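Local coordinates for protein putative dihydrodipicolinate synthase (Thermus thermophilus, PDB 2PCQ) that belongs to the dihydrodipicolinate synthetase family and folds as a TIM barrel, with four such chains making up the assembly, at residues L3-T8 and A196-P201; F21-Q26 and G249-Y254; A27-V32 and P61-L66. All blocks are in the same frame, centred on the assembly; numbering follows the deposited sequence.

Contact 1 of 3, residues L3-T8 and A196-P201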
# COMPACT_ATOMS: atom_id res chain seq x y z
N LEU A 3 25.18 9.68 -15.79
CA LEU A 3 24.46 9.69 -17.06
C LEU A 3 23.08 10.29 -16.86
O LEU A 3 22.41 10.01 -15.87
CB LEU A 3 24.29 8.28 -17.62
CG LEU A 3 25.54 7.50 -18.04
CD1 LEU A 3 26.20 6.87 -16.83
CD2 LEU A 3 25.13 6.43 -19.04
N PRO A 4 22.64 11.13 -17.80
CA PRO A 4 21.30 11.70 -17.61
C PRO A 4 20.27 10.99 -18.48
O PRO A 4 20.57 10.55 -19.59
CB PRO A 4 21.50 13.14 -18.04
CG PRO A 4 22.39 12.97 -19.24
CD PRO A 4 23.41 11.93 -18.76
N PRO A 5 19.04 10.84 -17.97
CA PRO A 5 17.99 10.20 -18.76
C PRO A 5 17.39 11.37 -19.55
O PRO A 5 16.52 12.09 -19.05
CB PRO A 5 17.04 9.66 -17.70
CG PRO A 5 17.15 10.67 -16.60
CD PRO A 5 18.65 10.93 -16.55
N ILE A 6 17.86 11.58 -20.77
CA ILE A 6 17.36 12.70 -21.55
C ILE A 6 15.89 12.57 -21.96
O ILE A 6 15.43 11.49 -22.33
CB ILE A 6 18.20 12.96 -22.83
CG1 ILE A 6 18.07 11.79 -23.81
CG2 ILE A 6 19.66 13.17 -22.45
CD1 ILE A 6 18.68 12.08 -25.17
N PRO A 7 15.14 13.67 -21.86
CA PRO A 7 13.73 13.62 -22.24
C PRO A 7 13.59 13.53 -23.75
O PRO A 7 14.55 13.81 -24.48
CB PRO A 7 13.17 14.92 -21.68
CG PRO A 7 14.34 15.85 -21.78
CD PRO A 7 15.49 14.99 -21.31
N THR A 8 12.42 13.11 -24.22
CA THR A 8 12.16 13.01 -25.65
C THR A 8 11.21 14.16 -25.97
O THR A 8 10.07 14.18 -25.51
CB THR A 8 11.50 11.67 -26.01
OG1 THR A 8 12.38 10.60 -25.65
CG2 THR A 8 11.22 11.61 -27.51
N ALA A 196 18.22 14.74 -12.64
CA ALA A 196 18.81 16.00 -12.20
C ALA A 196 20.14 16.28 -12.90
O ALA A 196 20.61 17.42 -12.93
CB ALA A 196 19.01 15.99 -10.69
N ALA A 197 20.74 15.23 -13.47
CA ALA A 197 22.01 15.39 -14.18
C ALA A 197 21.78 16.07 -15.53
O ALA A 197 22.74 16.41 -16.23
CB ALA A 197 22.69 14.04 -14.38
N ASN A 198 20.52 16.24 -15.91
CA ASN A 198 20.19 16.94 -17.16
C ASN A 198 20.39 18.43 -16.90
O ASN A 198 20.61 19.21 -17.82
CB ASN A 198 18.71 16.75 -17.54
CG ASN A 198 18.40 15.39 -18.13
OD1 ASN A 198 17.80 14.54 -17.47
ND2 ASN A 198 18.81 15.18 -19.37
N LEU A 199 20.31 18.82 -15.63
CA LEU A 199 20.43 20.22 -15.24
C LEU A 199 21.77 20.61 -14.63
O LEU A 199 22.32 21.66 -14.97
CB LEU A 199 19.30 20.58 -14.26
CG LEU A 199 17.88 20.22 -14.71
CD1 LEU A 199 16.89 20.56 -13.59
CD2 LEU A 199 17.52 20.98 -15.98
N ALA A 200 22.28 19.78 -13.73
CA ALA A 200 23.56 20.07 -13.08
C ALA A 200 24.50 18.87 -13.17
O ALA A 200 24.96 18.36 -12.15
CB ALA A 200 23.33 20.46 -11.62
N PRO A 201 24.79 18.41 -14.39
CA PRO A 201 25.68 17.25 -14.59
C PRO A 201 27.05 17.36 -13.92
O PRO A 201 27.57 16.38 -13.39
CB PRO A 201 25.77 17.13 -16.11
CG PRO A 201 25.52 18.54 -16.59
CD PRO A 201 24.40 18.99 -15.69

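Contact 2 of 3, residues F21-Q26 and G249-Y254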
# COMPACT_ATOMS: atom_id res chain seq x y z
N PHE A 21 15.28 16.55 -30.53
CA PHE A 21 15.83 15.40 -29.83
C PHE A 21 17.34 15.33 -30.05
O PHE A 21 18.11 15.19 -29.10
CB PHE A 21 15.14 14.13 -30.34
CG PHE A 21 15.28 12.92 -29.43
CD1 PHE A 21 15.58 13.07 -28.08
CD2 PHE A 21 15.03 11.64 -29.93
CE1 PHE A 21 15.64 11.96 -27.23
CE2 PHE A 21 15.08 10.52 -29.09
CZ PHE A 21 15.38 10.68 -27.74
N ARG A 22 17.75 15.45 -31.31
CA ARG A 22 19.16 15.39 -31.67
C ARG A 22 19.95 16.56 -31.08
O ARG A 22 21.06 16.37 -30.57
CB ARG A 22 19.30 15.38 -33.20
CG ARG A 22 20.73 15.32 -33.70
CD ARG A 22 20.79 15.13 -35.21
NE ARG A 22 19.95 16.08 -35.94
CZ ARG A 22 18.79 15.78 -36.51
NH1 ARG A 22 18.31 14.55 -36.44
NH2 ARG A 22 18.10 16.72 -37.15
N GLU A 23 19.39 17.76 -31.14
CA GLU A 23 20.06 18.94 -30.61
C GLU A 23 20.22 18.84 -29.10
O GLU A 23 21.25 19.22 -28.54
CB GLU A 23 19.28 20.20 -30.96
CG GLU A 23 20.02 21.49 -30.62
CD GLU A 23 19.19 22.73 -30.87
OE1 GLU A 23 18.54 22.80 -31.94
OE2 GLU A 23 19.18 23.63 -30.01
N LEU A 24 19.19 18.34 -28.43
CA LEU A 24 19.22 18.21 -26.98
C LEU A 24 20.32 17.24 -26.55
O LEU A 24 21.08 17.52 -25.63
CB LEU A 24 17.87 17.69 -26.47
CG LEU A 24 17.72 17.53 -24.96
CD1 LEU A 24 17.82 18.90 -24.30
CD2 LEU A 24 16.38 16.88 -24.65
N ALA A 25 20.39 16.10 -27.23
CA ALA A 25 21.40 15.10 -26.92
C ALA A 25 22.81 15.65 -27.09
O ALA A 25 23.69 15.39 -26.27
CB ALA A 25 21.20 13.86 -27.80
N GLN A 26 23.02 16.41 -28.16
CA GLN A 26 24.33 16.99 -28.46
C GLN A 26 24.74 18.07 -27.46
O GLN A 26 25.92 18.29 -27.22
CB GLN A 26 24.34 17.58 -29.87
CG GLN A 26 24.01 16.56 -30.96
CD GLN A 26 23.95 17.18 -32.35
OE1 GLN A 26 23.31 18.21 -32.56
NE2 GLN A 26 24.61 16.54 -33.31
N GLY A 249 17.02 27.28 -21.97
CA GLY A 249 17.27 27.44 -23.39
C GLY A 249 17.47 26.19 -24.22
O GLY A 249 17.75 26.29 -25.41
N LEU A 250 17.34 25.00 -23.62
CA LEU A 250 17.52 23.77 -24.39
C LEU A 250 16.18 23.31 -24.98
O LEU A 250 15.12 23.52 -24.38
CB LEU A 250 18.13 22.67 -23.51
CG LEU A 250 19.58 22.90 -23.09
CD1 LEU A 250 20.09 21.71 -22.30
CD2 LEU A 250 20.44 23.09 -24.32
N PRO A 251 16.21 22.69 -26.17
CA PRO A 251 15.01 22.20 -26.85
C PRO A 251 14.39 20.91 -26.30
O PRO A 251 14.25 19.92 -27.03
CB PRO A 251 15.49 22.04 -28.29
CG PRO A 251 16.88 21.53 -28.10
CD PRO A 251 17.41 22.44 -26.99
N ALA A 252 14.01 20.92 -25.03
CA ALA A 252 13.42 19.74 -24.40
C ALA A 252 11.97 19.48 -24.83
O ALA A 252 11.46 18.38 -24.66
CB ALA A 252 13.49 19.87 -22.89
N GLY A 253 11.32 20.50 -25.38
CA GLY A 253 9.95 20.32 -25.80
C GLY A 253 8.97 20.21 -24.64
O GLY A 253 9.25 20.66 -23.52
N TYR A 254 7.81 19.61 -24.90
CA TYR A 254 6.76 19.47 -23.90
C TYR A 254 6.30 18.03 -23.71
O TYR A 254 6.49 17.19 -24.59
CB TYR A 254 5.55 20.30 -24.32
CG TYR A 254 5.89 21.74 -24.62
CD1 TYR A 254 5.70 22.73 -23.66
CD2 TYR A 254 6.44 22.11 -25.85
CE1 TYR A 254 6.06 24.05 -23.91
CE2 TYR A 254 6.80 23.42 -26.11
CZ TYR A 254 6.61 24.38 -25.14
OH TYR A 254 6.98 25.68 -25.40

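Contact 3 of 3, residues A27-V32 and P61-L66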
# COMPACT_ATOMS: atom_id res chain seq x y z
N ALA A 27 23.75 18.74 -26.87
CA ALA A 27 24.02 19.79 -25.90
C ALA A 27 24.35 19.26 -24.51
O ALA A 27 24.98 19.95 -23.71
CB ALA A 27 22.83 20.73 -25.81
N LEU A 28 23.93 18.03 -24.23
CA LEU A 28 24.18 17.45 -22.91
C LEU A 28 25.31 16.43 -22.85
O LEU A 28 26.05 16.39 -21.87
CB LEU A 28 22.89 16.81 -22.38
CG LEU A 28 21.72 17.76 -22.10
CD1 LEU A 28 20.44 16.98 -21.84
CD2 LEU A 28 22.08 18.64 -20.91
N GLU A 29 25.43 15.61 -23.88
CA GLU A 29 26.44 14.55 -23.91
C GLU A 29 27.87 14.95 -23.52
O GLU A 29 28.55 14.19 -22.84
CB GLU A 29 26.45 13.87 -25.29
CG GLU A 29 27.34 12.64 -25.35
CD GLU A 29 27.20 11.87 -26.64
OE1 GLU A 29 27.39 12.47 -27.72
OE2 GLU A 29 26.90 10.65 -26.59
N PRO A 30 28.34 16.13 -23.96
CA PRO A 30 29.71 16.54 -23.61
C PRO A 30 29.93 16.71 -22.10
O PRO A 30 31.05 16.56 -21.60
CB PRO A 30 29.87 17.87 -24.35
CG PRO A 30 29.01 17.67 -25.56
CD PRO A 30 27.77 17.05 -24.96
N LEU A 31 28.86 17.03 -21.39
CA LEU A 31 28.92 17.27 -19.96
C LEU A 31 28.82 16.02 -19.09
O LEU A 31 29.02 16.09 -17.88
CB LEU A 31 27.81 18.24 -19.56
CG LEU A 31 27.89 19.64 -20.17
CD1 LEU A 31 26.56 20.35 -20.05
CD2 LEU A 31 29.00 20.42 -19.47
N VAL A 32 28.53 14.88 -19.72
CA VAL A 32 28.37 13.62 -18.98
C VAL A 32 29.16 12.45 -19.56
O VAL A 32 29.75 12.56 -20.64
CB VAL A 32 26.87 13.23 -18.93
CG1 VAL A 32 26.08 14.27 -18.15
CG2 VAL A 32 26.32 13.13 -20.36
N PRO A 61 24.84 9.65 -30.84
CA PRO A 61 25.67 9.79 -29.65
C PRO A 61 27.14 9.55 -29.98
O PRO A 61 27.45 8.69 -30.79
CB PRO A 61 25.13 8.71 -28.71
CG PRO A 61 23.71 8.53 -29.17
CD PRO A 61 23.85 8.57 -30.67
N ARG A 62 28.03 10.32 -29.36
CA ARG A 62 29.47 10.17 -29.59
C ARG A 62 30.08 9.33 -28.47
O ARG A 62 31.20 8.83 -28.58
CB ARG A 62 30.17 11.53 -29.64
CG ARG A 62 29.55 12.54 -30.60
CD ARG A 62 30.46 13.75 -30.82
NE ARG A 62 31.62 13.43 -31.65
CZ ARG A 62 32.76 12.92 -31.19
NH1 ARG A 62 32.91 12.66 -29.90
NH2 ARG A 62 33.74 12.63 -32.03
N LYS A 63 29.33 9.20 -27.38
CA LYS A 63 29.79 8.42 -26.23
C LYS A 63 28.92 7.19 -26.05
O LYS A 63 27.78 7.17 -26.50
CB LYS A 63 29.75 9.29 -24.96
CG LYS A 63 30.58 10.56 -25.06
CD LYS A 63 30.56 11.36 -23.77
CE LYS A 63 31.37 12.64 -23.92
NZ LYS A 63 31.40 13.45 -22.67
N PRO A 64 29.45 6.14 -25.40
CA PRO A 64 28.65 4.92 -25.19
C PRO A 64 27.33 5.29 -24.51
O PRO A 64 27.33 5.99 -23.51
CB PRO A 64 29.55 4.08 -24.28
CG PRO A 64 30.93 4.47 -24.73
CD PRO A 64 30.81 5.97 -24.88
N PHE A 65 26.22 4.82 -25.07
CA PHE A 65 24.92 5.15 -24.51
C PHE A 65 24.07 3.93 -24.20
O PHE A 65 24.34 2.83 -24.67
CB PHE A 65 24.16 6.08 -25.46
CG PHE A 65 23.81 5.45 -26.78
CD1 PHE A 65 22.50 5.03 -27.04
CD2 PHE A 65 24.77 5.30 -27.78
CE1 PHE A 65 22.16 4.47 -28.27
CE2 PHE A 65 24.43 4.75 -29.02
CZ PHE A 65 23.13 4.33 -29.26
N LEU A 66 23.04 4.16 -23.39
CA LEU A 66 22.11 3.11 -23.00
C LEU A 66 20.75 3.44 -23.58
O LEU A 66 20.42 4.61 -23.80
CB LEU A 66 22.00 3.04 -21.48
CG LEU A 66 23.26 2.77 -20.66
CD1 LEU A 66 22.94 2.93 -19.18
CD2 LEU A 66 23.77 1.36 -20.95
O HOH W 1 26.14 8.73 -24.89
O HOH W 2 33.40 15.25 -23.35

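Contact 1 of 3, residues L3-T8 and A196-P201
Ala197 and Asn198 press against Pro4 from a tight turn held at Ala196 O, a carbonyl oxygen gripped by two backbone N-H groups, from Leu199 (Leu199 N to Ala196 O 3.1 Å) and from Ala200 (Ala200 N to Ala196 O 3.0 Å). The chains come nearest where the CA atoms of Pro4 and Ala197 are 5.1 Å apart, a spacing that the single methyl of alanine permits. That methyl meets the proline ring at its root, Ala197 CB lying 4.0 Å from Pro4 CB, while the backbone Ala197 C is 3.9 Å from the same Pro4 CB.

Asn198 covers the most ground. Its CG swings to the side of its own backbone N, opposite the carbonyl carbon (chi1 -77°), and this carries the flat amide in over 3-8, where it lies against Pro4, Pro5, Ile6 and Pro7. Asn198 CG is 3.8 Å from Pro4 CB. Which way round the amide sits is doubtful in the model; if it is turned over, its N-H could face Pro5 O, which would suit a short amide in this buried place.

Leu3 shares a backbone bond with Gly192 of the last strand and Pro4 one with Leu36 of the second, and the contact lies beside the closure of the parallel barrel, where the loop after strand 191-193 meets the first strand. Helix 18-28 covers it through Phe21 on Ile6, Leu24 on Pro7 and Leu28 on Asn198, and helix 216-247 adds Leu245, which packs on both Pro7 and Leu199.

Contact 2 of 3, residues F21-Q26 and G249-Y254
Leu24 and Pro251 mark the closest backbone approach, their CA atoms 5.8 Å apart, where a regular turn of helix 18-28 passes an irregular loop. Pro251 is the centre of an inverse gamma turn, closed by a weak bond in which Ala252 N lies 2.9 Å from Leu250 O. Two residues earlier, Gly249 follows helix 216-247 in a Schellman motif; its positive phi of 89° is a conformation that glycine takes without strain. The kinked loop presents three successive residues, Leu250, Pro251 and Ala252, to the helix.

Leu24 is received between them. With CG anti to the backbone N (chi1 -178°) the side chain extends off the helix and its two methyls part: Leu24 CD1 goes to Leu250, 3.9 Å from Leu250 CB, and Leu24 CD2 to the backbone of Ala252, 4.1 Å from Ala252 CA. The two leucines cross at about a right angle. A branched apolar tip suits the place, because one residue can serve two neighbours. In the TIM barrel, helix 18-28 follows the first strand and belongs to the outer layer of helices, and here the loop between helices 216-247 and 266-278 packs along one flank of it. Leu245 of helix 216-247 touches both Leu250 and Ala252.

The proline ring takes the more exposed flank. Pro251 CG nudges the helix backbone at 4.0 Å from Leu24 N, and the extended chain of Glu23, an exposed residue, crosses the same ring at about a right angle. Both the aliphatic stem and the carboxylate of Glu23 pass the CG corner of the ring, in van der Waals contact, with Glu23 OE2 3.7 Å from Pro251 CG.

Contact 3 of 3, residues A27-V32 and P61-L66
Glu29 and Lys63 face each other with their CA atoms 7.4 Å apart, tying the 3-10 segment 29-31, which follows the first barrel helix, to the loop between helix 49-57 and strand 66-69.

Their extended side chains slide past each other in opposite directions, and the length of a glutamate and a lysine suits this gap, since each can reach backbone groups across it. With CG anti to its own N (chi1 -172°), Glu29 brings its carboxylate to two successive N-H groups. Arg62 N bonds Glu29 OE1 at 2.8 Å, nearly straight and on the syn side; Lys63 N bonds Glu29 OE2 at 2.9 Å from well above the carboxylate plane. A water 2.7 Å from Glu29 OE2 also meets Lys63 O. Pro61 CB rests against Glu29 OE2.

Lys63 in return delivers its ammonium to the carbonyls of Glu29, Pro30 and Val32. Lys63 NZ bonds Val32 O at 2.8 Å, nearly in line with the carbonyl, and Glu29 O at 2.9 Å, on the face away from Val32 N; its bond to Pro30 O is weak. A second water accepts from Lys63 NZ.

Although opposite in charge, the ends of the two side chains are far apart, Lys63 NZ being 6.5 Å from Glu29 OE1. Each charge is met instead by backbone dipoles, which would tend to favour the ionised carboxylate and the protonated amine.

All three contacts lie on one side of the barrel, around strand 2-6 and the helix that follows it. Contact 1 is wholly buried and closest to the chain centre; contacts 2 and 3 are partly open and share helix 18-28, one on its middle, the other at its C-terminal end. Chemistry changes with place: contact 1 is proline, alanine and one amide, contact 2 is apolar with a carboxylate at its exposed edge, and contact 3 is a set of hydrogen bonds with waters. They touch one another: Phe21 reaches Pro7, Val32 packs on Pro4 and Pro201, and Leu250 meets Ala27 and Leu28.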